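Local coordinates for protein nidogen (Mus musculus, PDB 1NPE) that probably links laminin to other basement-membrane components through a six-bladed YWTD beta-propeller domain thought to bind laminin, at residues A[40-45]-A[82-87]; A[128-133]-A[172-177]. One frame throughout, in Å; residues are numbered along the deposited sequence.

Contact 1 (A[40-45]-A[82-87])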
loop_
_atom_site.group_PDB
_atom_site.type_symbol
_atom_site.label_atom_id
_atom_site.label_comp_id
_atom_site.label_asym_id
_atom_site.label_seq_id
_atom_site.Cartn_x
_atom_site.Cartn_y
_atom_site.Cartn_z
ATOM N N GLY A 40 3.924 -2.135 -5.848
ATOM C CA GLY A 40 4.214 -3.557 -5.797
ATOM C C GLY A 40 5.045 -4.070 -6.959
ATOM O O GLY A 40 4.939 -3.555 -8.071
ATOM N N LEU A 41 5.881 -5.075 -6.702
ATOM C CA LEU A 41 6.713 -5.673 -7.743
ATOM C C LEU A 41 6.712 -7.193 -7.643
ATOM O O LEU A 41 6.644 -7.752 -6.551
ATOM C CB LEU A 41 8.163 -5.198 -7.640
ATOM C CG LEU A 41 8.565 -3.772 -8.028
ATOM C CD1 LEU A 41 10.055 -3.615 -7.769
ATOM C CD2 LEU A 41 8.239 -3.478 -9.498
ATOM N N ALA A 42 6.805 -7.854 -8.791
ATOM C CA ALA A 42 6.856 -9.315 -8.846
ATOM C C ALA A 42 7.654 -9.710 -10.086
ATOM O O ALA A 42 7.840 -8.899 -11.000
ATOM C CB ALA A 42 5.447 -9.918 -8.888
ATOM N N PHE A 43 8.112 -10.954 -10.129
ATOM C CA PHE A 43 8.903 -11.399 -11.261
ATOM C C PHE A 43 8.516 -12.784 -11.761
ATOM O O PHE A 43 8.438 -13.735 -10.980
ATOM C CB PHE A 43 10.379 -11.383 -10.874
ATOM C CG PHE A 43 11.309 -11.705 -12.005
ATOM C CD1 PHE A 43 11.556 -10.772 -13.000
ATOM C CD2 PHE A 43 11.963 -12.928 -12.051
ATOM C CE1 PHE A 43 12.442 -11.048 -14.023
ATOM C CE2 PHE A 43 12.854 -13.217 -13.070
ATOM C CZ PHE A 43 13.096 -12.275 -14.059
ATOM N N ASP A 44 8.265 -12.881 -13.063
ATOM C CA ASP A 44 7.906 -14.145 -13.698
ATOM C C ASP A 44 9.184 -14.830 -14.179
ATOM O O ASP A 44 9.774 -14.420 -15.172
ATOM C CB ASP A 44 6.951 -13.895 -14.870
ATOM C CG ASP A 44 6.783 -15.110 -15.766
ATOM O OD1 ASP A 44 6.875 -16.261 -15.271
ATOM O OD2 ASP A 44 6.553 -14.903 -16.975
ATOM N N CYS A 45 9.567 -15.905 -13.496
ATOM C CA CYS A 45 10.786 -16.642 -13.815
ATOM C C CYS A 45 10.851 -17.375 -15.153
ATOM O O CYS A 45 11.948 -17.639 -15.643
ATOM C CB CYS A 45 11.138 -17.615 -12.686
ATOM S SG CYS A 45 9.880 -18.892 -12.365
ATOM N N GLU A 82 -1.429 -2.509 -4.296
ATOM C CA GLU A 82 -0.171 -2.338 -3.584
ATOM C C GLU A 82 0.720 -3.556 -3.426
ATOM O O GLU A 82 1.780 -3.473 -2.808
ATOM C CB GLU A 82 -0.455 -1.748 -2.212
ATOM C CG GLU A 82 -1.034 -0.355 -2.267
ATOM C CD GLU A 82 -1.466 0.127 -0.918
ATOM O OE1 GLU A 82 -0.810 -0.218 0.084
ATOM O OE2 GLU A 82 -2.466 0.856 -0.856
ATOM N N GLY A 83 0.271 -4.683 -3.956
ATOM C CA GLY A 83 1.036 -5.911 -3.877
ATOM C C GLY A 83 0.605 -6.772 -5.043
ATOM O O GLY A 83 -0.560 -6.758 -5.422
ATOM N N ILE A 84 1.547 -7.487 -5.640
ATOM C CA ILE A 84 1.246 -8.350 -6.766
ATOM C C ILE A 84 2.126 -9.596 -6.704
ATOM O O ILE A 84 3.315 -9.507 -6.390
ATOM C CB ILE A 84 1.404 -7.587 -8.118
ATOM C CG1 ILE A 84 1.067 -8.498 -9.300
ATOM C CG2 ILE A 84 2.814 -6.998 -8.259
ATOM C CD1 ILE A 84 0.909 -7.753 -10.619
ATOM N N ALA A 85 1.504 -10.756 -6.921
ATOM C CA ALA A 85 2.186 -12.050 -6.905
ATOM C C ALA A 85 1.809 -12.840 -8.154
ATOM O O ALA A 85 0.754 -12.614 -8.740
ATOM C CB ALA A 85 1.815 -12.830 -5.657
ATOM N N LEU A 86 2.645 -13.799 -8.537
ATOM C CA LEU A 86 2.381 -14.565 -9.744
ATOM C C LEU A 86 2.317 -16.073 -9.568
ATOM O O LEU A 86 2.787 -16.621 -8.587
ATOM C CB LEU A 86 3.466 -14.268 -10.779
ATOM C CG LEU A 86 3.893 -12.819 -11.005
ATOM C CD1 LEU A 86 5.235 -12.817 -11.666
ATOM C CD2 LEU A 86 2.871 -12.061 -11.841
ATOM N N ASP A 87 1.688 -16.720 -10.539
ATOM C CA ASP A 87 1.592 -18.172 -10.616
ATOM C C ASP A 87 2.281 -18.404 -11.950
ATOM O O ASP A 87 1.660 -18.268 -13.007
ATOM C CB ASP A 87 0.133 -18.636 -10.697
ATOM C CG ASP A 87 -0.002 -20.150 -10.928
ATOM O OD1 ASP A 87 1.017 -20.878 -10.958
ATOM O OD2 ASP A 87 -1.148 -20.616 -11.083
HETATM O O HOH W 1 4.396 -7.607 -4.605
#

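Contact 2 (A[128-133]-A[172-177])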
loop_
_atom_site.group_PDB
_atom_site.type_symbol
_atom_site.label_atom_id
_atom_site.label_comp_id
_atom_site.label_asym_id
_atom_site.label_seq_id
_atom_site.Cartn_x
_atom_site.Cartn_y
_atom_site.Cartn_z
ATOM N N VAL A 128 2.102 -12.963 -1.647
ATOM C CA VAL A 128 3.044 -13.854 -2.324
ATOM C C VAL A 128 2.405 -15.202 -2.625
ATOM O O VAL A 128 1.413 -15.589 -1.999
ATOM C CB VAL A 128 4.312 -14.125 -1.466
ATOM C CG1 VAL A 128 5.155 -12.867 -1.335
ATOM C CG2 VAL A 128 3.918 -14.652 -0.083
ATOM N N THR A 129 3.000 -15.919 -3.570
ATOM C CA THR A 129 2.526 -17.239 -3.954
ATOM C C THR A 129 3.622 -18.275 -3.751
ATOM O O THR A 129 4.794 -17.942 -3.593
ATOM C CB THR A 129 2.182 -17.321 -5.452
ATOM O OG1 THR A 129 3.280 -16.811 -6.215
ATOM C CG2 THR A 129 0.907 -16.577 -5.785
ATOM N N ASP A 130 3.202 -19.534 -3.780
ATOM C CA ASP A 130 4.074 -20.704 -3.693
ATOM C C ASP A 130 3.387 -21.612 -4.713
ATOM O O ASP A 130 2.685 -22.552 -4.355
ATOM C CB ASP A 130 4.036 -21.332 -2.294
ATOM C CG ASP A 130 4.952 -22.553 -2.171
ATOM O OD1 ASP A 130 5.833 -22.755 -3.037
ATOM O OD2 ASP A 130 4.793 -23.308 -1.195
ATOM N N PRO A 131 3.539 -21.291 -6.007
ATOM C CA PRO A 131 2.940 -22.036 -7.117
ATOM C C PRO A 131 3.057 -23.546 -7.087
ATOM O O PRO A 131 2.100 -24.241 -7.431
ATOM C CB PRO A 131 3.624 -21.434 -8.338
ATOM C CG PRO A 131 3.843 -19.999 -7.904
ATOM C CD PRO A 131 4.389 -20.201 -6.518
ATOM N N VAL A 132 4.202 -24.061 -6.655
ATOM C CA VAL A 132 4.392 -25.506 -6.617
ATOM C C VAL A 132 3.448 -26.213 -5.628
ATOM O O VAL A 132 2.905 -27.275 -5.948
ATOM C CB VAL A 132 5.877 -25.888 -6.359
ATOM C CG1 VAL A 132 6.071 -27.391 -6.513
ATOM C CG2 VAL A 132 6.795 -25.152 -7.344
ATOM N N ARG A 133 3.221 -25.613 -4.457
ATOM C CA ARG A 133 2.326 -26.212 -3.458
ATOM C C ARG A 133 0.892 -25.662 -3.495
ATOM O O ARG A 133 0.029 -26.100 -2.717
ATOM C CB ARG A 133 2.900 -26.083 -2.037
ATOM C CG ARG A 133 4.105 -26.984 -1.736
ATOM C CD ARG A 133 5.419 -26.213 -1.784
ATOM N NE ARG A 133 6.453 -26.924 -2.536
ATOM C CZ ARG A 133 7.379 -26.335 -3.293
ATOM N NH1 ARG A 133 7.414 -25.012 -3.410
ATOM N NH2 ARG A 133 8.269 -27.076 -3.947
ATOM N N LEU A 172 5.415 -9.523 3.024
ATOM C CA LEU A 172 5.788 -10.872 3.424
ATOM C C LEU A 172 6.462 -11.602 2.278
ATOM O O LEU A 172 6.420 -11.163 1.123
ATOM C CB LEU A 172 4.596 -11.659 3.977
ATOM C CG LEU A 172 3.590 -12.355 3.070
ATOM C CD1 LEU A 172 2.458 -12.836 3.945
ATOM C CD2 LEU A 172 3.072 -11.410 1.998
ATOM N N THR A 173 7.103 -12.711 2.594
ATOM C CA THR A 173 7.798 -13.460 1.566
ATOM C C THR A 173 7.821 -14.927 1.951
ATOM O O THR A 173 7.724 -15.263 3.130
ATOM C CB THR A 173 9.238 -12.893 1.356
ATOM O OG1 THR A 173 9.854 -13.545 0.240
ATOM C CG2 THR A 173 10.097 -13.066 2.609
ATOM N N PHE A 174 7.881 -15.801 0.959
ATOM C CA PHE A 174 7.897 -17.229 1.233
ATOM C C PHE A 174 9.081 -17.922 0.587
ATOM O O PHE A 174 9.348 -17.730 -0.597
ATOM C CB PHE A 174 6.598 -17.889 0.758
ATOM C CG PHE A 174 6.466 -19.333 1.167
ATOM C CD1 PHE A 174 5.983 -19.670 2.428
ATOM C CD2 PHE A 174 6.824 -20.357 0.293
ATOM C CE1 PHE A 174 5.857 -21.009 2.813
ATOM C CE2 PHE A 174 6.702 -21.692 0.669
ATOM C CZ PHE A 174 6.217 -22.020 1.930
ATOM N N ASP A 175 9.784 -18.727 1.378
ATOM C CA ASP A 175 10.937 -19.478 0.896
ATOM C C ASP A 175 10.559 -20.956 0.869
ATOM O O ASP A 175 10.423 -21.594 1.917
ATOM C CB ASP A 175 12.146 -19.252 1.806
ATOM C CG ASP A 175 13.416 -19.846 1.235
ATOM O OD1 ASP A 175 13.779 -20.977 1.620
ATOM O OD2 ASP A 175 14.046 -19.181 0.388
ATOM N N ALA A 176 10.391 -21.481 -0.343
ATOM C CA ALA A 176 9.992 -22.871 -0.575
ATOM C C ALA A 176 10.845 -23.962 0.077
ATOM O O ALA A 176 10.298 -24.943 0.599
ATOM C CB ALA A 176 9.865 -23.130 -2.070
ATOM N N PHE A 177 12.168 -23.801 0.060
ATOM C CA PHE A 177 13.035 -24.818 0.653
ATOM C C PHE A 177 12.849 -24.956 2.155
ATOM O O PHE A 177 12.616 -26.058 2.660
ATOM C CB PHE A 177 14.518 -24.554 0.357
ATOM C CG PHE A 177 15.430 -25.679 0.801
ATOM C CD1 PHE A 177 15.544 -26.847 0.037
ATOM C CD2 PHE A 177 16.155 -25.583 1.989
ATOM C CE1 PHE A 177 16.364 -27.899 0.451
ATOM C CE2 PHE A 177 16.982 -26.633 2.415
ATOM C CZ PHE A 177 17.083 -27.792 1.642
#

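Contact 1 (A[40-45]-A[82-87])
The innermost strands of two successive propeller blades face each other here, and Ala-42 of 40-45 sits against Ile-84 and Leu-86 of 82-87. The two strands run almost in parallel, 10° apart, with a closest approach of 5.2 Å between their axes. They are joined by side chains and one water rather than by direct backbone pairing. The water accepts from Ile-84 N and donates to Leu-41 O, each 3.0 Å from its oxygen, so it links the two backbones and satisfies a buried N-H and a buried C=O. Beside it, Ala-42 CB points at the opposite strand and comes within 3.3 Å of Ile-84 O, and also packs on Leu-86 CG. Leu-86 reaches across with CG anti to its own carbonyl carbon (chi1 -45°), which lays CD1 against the peptide joining Phe-43 to Asp-44, 3.3 Å from Phe-43 C. At the N-terminal end the strands draw closer: Gly-40 CA and Gly-83 CA are 4.4 Å apart, glycine against glycine, and Ile-84 CG2 rests 3.9 Å from Gly-40 C. The charged ends turn elsewhere. Asp-44 forms a salt bridge with Arg-91, and Glu-82 pairs with Arg-125 and hydrogen-bonds to Ser-98, while also packing on an apolar side chain of the other protein's chain. Small residues on one inner strand, Gly-40 and Ala-42, thus receive the larger Ile-84 and Leu-86 of the next, where two blades of the six-bladed YWTD beta-propeller meet near its central axis.

Contact 2 (A[128-133]-A[172-177])
The carboxylate of Asp-130 lies slantwise against the Phe-174 ring, the two planes 36° apart, with OD2 3.1 Å from Phe-174 CE2, where the first strands of two adjacent propeller blades meet. With CG anti to the backbone N (chi1 -179°), Asp-130 stretches straight across from its strand, and its CG and both oxygens meet the CE2 corner of the ring. The other oxygen, OD1, turns to Arg-133: it accepts a hydrogen bond from Arg-133 NH1 on its syn lone pair at 2.8 Å, a bent bond of 142° that forms part of a salt bridge and lies close to the guanidinium plane. Arg-133 has a bent chain that brings NH1 to within 3.4 Å of Ala-176 CB. A leucine in place of Asp-130 would probably leave the Arg-133 guanidinium without its carboxylate mate and free to swing off Ala-176. At the N-terminal end Val-128 uses both methyls: CG1 sits 3.2 Å from Leu-172 O, and CG2 meets the Leu-172 side chain at CG, 3.9 Å off, crossing it at a slant, then approaches Phe-174 CB more loosely. The contact thus changes from aliphatic at Val-128 to charged and aromatic toward the loops that follow the strands, where Arg-133 and Ala-176 lie exposed. Around it, the Phe-174 ring lies nearly parallel to Tyr-137 of strand 135-140, against which Val-128 and Leu-172 also pack. Strand 180-185 backs Leu-172 through Leu-181 and Trp-183, while Thr-129 points away and packs on Ala-85, and Pro-131 touches Asp-87 of strand 81-87.

How the contacts relate
Contact 1 closes before contact 2 opens along the chain, and their centres lie about 12 Å apart. Their four strands, 36-44, 81-87, 124-130 and 169-175, are each the first of a separate four-stranded antiparallel sheet. Contact 1 joins the first two of these blades and contact 2 the last two. One joint separates them, 81-87 against 124-130, and ties the pair together: Ala-85 CB packs 3.7 Å from Val-128 CA, and Leu-86 O lies 3.6 Å from Pro-131 CG. Contact 1 is deeply buried, contact 2 less so. First strands of successive blades thus pack round the axis, while the sheet pairing N-terminal strand 2-8 with late strand 256-259 closes the propeller.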